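Long-range contact in peroxisomal membrane protein LPX1 (Saccharomyces cerevisiae, PDB 2Y6U), which acts as a peroxisomal acyl esterase and lipase of the alpha/beta-hydrolase family, with phospholipase A activity as well: residues P190-R201 and Q259-Q270. Sequence-based numbering, arbitrary orientation.
Sequences PQIPENLYNSLR and QAQNLLCYMNMQ
L200 packs against L263 between helices 194-201 and 259-264, which run roughly antiparallel at 144° with axes 10.5 Å apart. Both belong to the region of this alpha/beta hydrolase inserted between the sheet strands 164-168 and 286-292, the usual place of a cap in this fold. I192 and P193 also pair in parallel with a strand of the second subunit. The packing is mostly apolar. L200 CB meets L263 CD2 at 3.6 Å. L200 CD1 forms a CH-pi contact over one face of the Y266 ring, 3.8 Å from its centroid and displaced toward CG. With CG1 swung opposite the backbone N (chi1 -170°), I192 carries CD1 onto Y266 CB and M267 CG. M267 SD approaches the Y197 ring at the edge, a Met-aromatic contact, while L263 CD1 packs against CE1 of that ring.

Polar contacts lie at both ends. The R201 guanidinium and Q259 amide stack with planes 21° apart, and Q259 NE2 is hydrogen-bonded to T204 OG1. At the other end, the Q270 amide spans the Q191 backbone. Q191 N donates to Q270 OE1 at 3.2 Å, from above the carbonyl plane. Q270 NE2 returns a weak bond to Q191 O. A leucine in place of Q270 would probably leave Q191 N without this acceptor and lose the weak bond to Q191 O. A water links Q191 O and Y266 O and accepts from M269 N at 3.1 Å.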
loop_
_atom_site.group_PDB
_atom_site.type_symbol
_atom_site.label_atom_id
_atom_site.label_comp_id
_atom_site.label_asym_id
_atom_site.label_seq_id
_atom_site.Cartn_x
_atom_site.Cartn_y
_atom_site.Cartn_z
ATOM N N PRO A 190 18.163 9.266 11.068
ATOM C CA PRO A 190 17.839 10.633 10.717
ATOM C C PRO A 190 18.980 11.638 10.990
ATOM O O PRO A 190 19.667 11.569 12.018
ATOM C CB PRO A 190 16.574 10.929 11.540
ATOM C CG PRO A 190 16.503 9.910 12.580
ATOM C CD PRO A 190 17.358 8.742 12.182
ATOM N N GLN A 191 19.167 12.570 10.079
ATOM C CA GLN A 191 20.263 13.566 10.178
ATOM C C GLN A 191 19.935 14.833 9.417
ATOM O O GLN A 191 19.139 14.822 8.442
ATOM C CB GLN A 191 21.602 12.966 9.662
ATOM C CG GLN A 191 22.170 11.899 10.652
ATOM C CD GLN A 191 23.661 11.743 10.607
ATOM O OE1 GLN A 191 24.278 11.909 9.539
ATOM N NE2 GLN A 191 24.267 11.412 11.762
ATOM N N ILE A 192 20.468 15.932 9.895
ATOM C CA ILE A 192 20.342 17.175 9.198
ATOM C C ILE A 192 21.611 17.990 9.531
ATOM O O ILE A 192 22.030 17.965 10.662
ATOM C CB ILE A 192 19.089 17.977 9.609
ATOM C CG1 ILE A 192 18.914 19.151 8.652
ATOM C CG2 ILE A 192 19.187 18.483 11.069
ATOM C CD1 ILE A 192 17.536 19.924 8.703
ATOM N N PRO A 193 22.198 18.710 8.543
ATOM C CA PRO A 193 23.352 19.548 8.910
ATOM C C PRO A 193 22.872 20.770 9.692
ATOM O O PRO A 193 21.814 21.314 9.392
ATOM C CB PRO A 193 24.009 19.934 7.551
ATOM C CG PRO A 193 23.305 19.370 6.533
ATOM C CD PRO A 193 22.078 18.549 7.079
ATOM N N GLU A 194 23.631 21.153 10.692
ATOM C CA GLU A 194 23.315 22.266 11.573
ATOM C C GLU A 194 23.053 23.557 10.826
ATOM O O GLU A 194 22.062 24.249 11.117
ATOM C CB GLU A 194 24.432 22.455 12.587
ATOM C CG GLU A 194 24.198 23.562 13.608
ATOM C CD GLU A 194 25.255 23.613 14.697
ATOM O OE1 GLU A 194 26.296 22.891 14.633
ATOM O OE2 GLU A 194 25.034 24.408 15.637
ATOM N N ASN A 195 23.931 23.914 9.886
ATOM C CA ASN A 195 23.731 25.148 9.087
ATOM C C ASN A 195 22.360 25.136 8.363
ATOM O O ASN A 195 21.663 26.147 8.333
ATOM C CB ASN A 195 24.854 25.356 8.049
ATOM C CG ASN A 195 26.185 25.746 8.668
ATOM O OD1 ASN A 195 26.273 26.172 9.827
ATOM N ND2 ASN A 195 27.244 25.629 7.872
ATOM N N LEU A 196 21.976 24.012 7.785
ATOM C CA LEU A 196 20.660 23.919 7.135
ATOM C C LEU A 196 19.523 24.104 8.155
ATOM O O LEU A 196 18.558 24.797 7.866
ATOM C CB LEU A 196 20.455 22.594 6.347
ATOM C CG LEU A 196 19.096 22.414 5.635
ATOM C CD1 LEU A 196 18.855 23.558 4.591
ATOM C CD2 LEU A 196 18.807 20.994 5.002
ATOM N N TYR A 197 19.608 23.443 9.308
ATOM C CA TYR A 197 18.583 23.553 10.372
ATOM C C TYR A 197 18.353 25.010 10.800
ATOM O O TYR A 197 17.222 25.495 10.848
ATOM C CB TYR A 197 19.018 22.762 11.608
ATOM C CG TYR A 197 18.013 22.823 12.747
ATOM C CD1 TYR A 197 16.930 21.921 12.791
ATOM C CD2 TYR A 197 18.123 23.780 13.769
ATOM C CE1 TYR A 197 16.008 21.948 13.836
ATOM C CE2 TYR A 197 17.194 23.825 14.811
ATOM C CZ TYR A 197 16.109 22.888 14.815
ATOM O OH TYR A 197 15.172 22.919 15.838
ATOM N N ASN A 198 19.463 25.683 11.111
ATOM C CA ASN A 198 19.462 27.056 11.622
ATOM C C ASN A 198 18.801 28.004 10.630
ATOM O O ASN A 198 18.000 28.869 11.004
ATOM C CB ASN A 198 20.882 27.532 11.961
ATOM C CG ASN A 198 21.422 26.936 13.265
ATOM O OD1 ASN A 198 20.657 26.441 14.104
ATOM N ND2 ASN A 198 22.750 27.040 13.465
ATOM N N SER A 199 19.105 27.805 9.359
ATOM C CA SER A 199 18.639 28.705 8.330
ATOM C C SER A 199 17.186 28.432 8.004
ATOM O O SER A 199 16.436 29.360 7.714
ATOM C CB SER A 199 19.537 28.609 7.099
ATOM O OG SER A 199 18.788 28.712 5.906
ATOM N N LEU A 200 16.776 27.162 8.040
ATOM C CA LEU A 200 15.384 26.816 7.952
ATOM C C LEU A 200 14.612 27.361 9.169
ATOM O O LEU A 200 13.512 27.844 9.035
ATOM C CB LEU A 200 15.207 25.293 7.902
ATOM C CG LEU A 200 15.559 24.495 6.648
ATOM C CD1 LEU A 200 15.385 23.002 7.032
ATOM C CD2 LEU A 200 14.679 24.792 5.425
ATOM N N ARG A 201 15.192 27.269 10.362
ATOM C CA ARG A 201 14.509 27.793 11.519
ATOM C C ARG A 201 14.150 29.264 11.355
ATOM O O ARG A 201 13.060 29.672 11.696
ATOM C CB ARG A 201 15.266 27.465 12.824
ATOM C CG ARG A 201 14.438 27.730 14.127
ATOM C CD ARG A 201 15.013 27.030 15.447
ATOM N NE ARG A 201 14.134 27.112 16.661
ATOM C CZ ARG A 201 13.211 26.199 17.078
ATOM N NH1 ARG A 201 12.956 25.073 16.420
ATOM N NH2 ARG A 201 12.521 26.409 18.205
ATOM N N GLN A 259 6.148 25.229 13.396
ATOM C CA GLN A 259 7.550 25.299 13.049
ATOM C C GLN A 259 8.247 23.954 13.272
ATOM O O GLN A 259 9.033 23.549 12.459
ATOM C CB GLN A 259 8.295 26.342 13.887
ATOM C CG GLN A 259 9.776 26.447 13.506
ATOM C CD GLN A 259 10.452 27.702 14.074
ATOM O OE1 GLN A 259 10.340 27.981 15.234
ATOM N NE2 GLN A 259 11.116 28.462 13.225
ATOM N N ALA A 260 8.026 23.304 14.412
ATOM C CA ALA A 260 8.668 21.989 14.655
ATOM C C ALA A 260 8.359 20.984 13.576
ATOM O O ALA A 260 9.246 20.232 13.118
ATOM C CB ALA A 260 8.271 21.456 16.044
ATOM N N GLN A 261 7.095 20.966 13.113
ATOM C CA GLN A 261 6.656 19.998 12.048
ATOM C C GLN A 261 7.287 20.330 10.700
ATOM O O GLN A 261 7.701 19.426 9.967
ATOM C CB GLN A 261 5.136 19.915 11.979
ATOM C CG GLN A 261 4.539 19.263 13.220
ATOM C CD GLN A 261 4.961 17.826 13.376
ATOM O OE1 GLN A 261 5.263 17.180 12.410
ATOM N NE2 GLN A 261 4.964 17.326 14.593
ATOM N N ASN A 262 7.495 21.623 10.481
ATOM C CA ASN A 262 8.088 22.120 9.258
ATOM C C ASN A 262 9.542 21.570 9.237
ATOM O O ASN A 262 9.950 20.870 8.285
ATOM C CB ASN A 262 8.011 23.665 9.244
ATOM C CG ASN A 262 8.086 24.254 7.879
ATOM O OD1 ASN A 262 8.722 23.687 6.997
ATOM N ND2 ASN A 262 7.467 25.480 7.699
ATOM N N LEU A 263 10.267 21.801 10.325
ATOM C CA LEU A 263 11.650 21.375 10.472
ATOM C C LEU A 263 11.791 19.855 10.347
ATOM O O LEU A 263 12.724 19.381 9.703
ATOM C CB LEU A 263 12.240 21.849 11.781
ATOM C CG LEU A 263 12.499 23.376 11.813
ATOM C CD1 LEU A 263 12.908 23.826 13.218
ATOM C CD2 LEU A 263 13.591 23.815 10.785
ATOM N N LEU A 264 10.879 19.102 10.982
ATOM C CA LEU A 264 10.876 17.655 10.881
ATOM C C LEU A 264 10.726 17.096 9.466
ATOM O O LEU A 264 11.059 15.915 9.228
ATOM C CB LEU A 264 9.737 17.074 11.760
ATOM C CG LEU A 264 9.894 17.166 13.251
ATOM C CD1 LEU A 264 8.625 16.859 14.050
ATOM C CD2 LEU A 264 11.093 16.299 13.725
ATOM N N CYS A 265 10.225 17.898 8.527
ATOM C CA CYS A 265 10.158 17.488 7.155
ATOM C C CYS A 265 11.533 17.329 6.544
ATOM O O CYS A 265 11.610 16.735 5.509
ATOM C CB CYS A 265 9.414 18.510 6.313
ATOM S SG CYS A 265 7.647 18.519 6.733
ATOM N N TYR A 266 12.570 17.903 7.159
ATOM C CA TYR A 266 13.909 17.953 6.634
ATOM C C TYR A 266 14.865 17.001 7.365
ATOM O O TYR A 266 16.023 16.957 7.029
ATOM C CB TYR A 266 14.458 19.413 6.647
ATOM C CG TYR A 266 13.605 20.344 5.834
ATOM C CD1 TYR A 266 13.838 20.528 4.434
ATOM C CD2 TYR A 266 12.538 21.010 6.407
ATOM C CE1 TYR A 266 13.006 21.352 3.664
ATOM C CE2 TYR A 266 11.675 21.822 5.634
ATOM C CZ TYR A 266 11.917 21.984 4.267
ATOM O OH TYR A 266 11.120 22.803 3.544
ATOM N N MET A 267 14.437 16.320 8.428
ATOM C CA MET A 267 15.356 15.736 9.392
ATOM C C MET A 267 15.337 14.211 9.342
ATOM O O MET A 267 16.062 13.577 10.049
ATOM C CB MET A 267 14.939 16.190 10.796
ATOM C CG MET A 267 15.160 17.739 10.970
ATOM S SD MET A 267 14.363 18.413 12.496
ATOM C CE MET A 267 15.367 17.642 13.733
ATOM N N ASN A 268 14.507 13.638 8.491
ATOM C CA ASN A 268 14.185 12.192 8.624
ATOM C C ASN A 268 14.340 11.400 7.323
ATOM O O ASN A 268 13.915 10.232 7.270
ATOM C CB ASN A 268 12.682 12.159 8.972
ATOM C CG ASN A 268 12.327 10.992 9.786
ATOM O OD1 ASN A 268 13.171 10.374 10.499
ATOM N ND2 ASN A 268 11.068 10.567 9.623
ATOM N N MET A 269 14.929 12.034 6.308
ATOM C CA MET A 269 14.900 11.527 4.906
ATOM C C MET A 269 15.557 10.212 4.807
ATOM O O MET A 269 15.078 9.367 4.056
ATOM C CB MET A 269 15.675 12.403 3.971
ATOM C CG MET A 269 15.075 13.644 3.637
ATOM S SD MET A 269 13.681 13.552 2.470
ATOM C CE MET A 269 13.982 12.773 0.932
ATOM N N GLN A 270 16.597 9.960 5.612
ATOM C CA GLN A 270 17.292 8.735 5.468
ATOM C C GLN A 270 16.495 7.506 5.867
ATOM O O GLN A 270 16.856 6.360 5.525
ATOM C CB GLN A 270 18.598 8.754 6.260
ATOM C CG GLN A 270 19.434 9.957 5.845
ATOM C CD GLN A 270 19.094 11.306 6.574
ATOM O OE1 GLN A 270 18.039 11.496 7.319
ATOM N NE2 GLN A 270 20.016 12.281 6.342
HETATM O O HOH W 1 16.978 14.375 6.607
#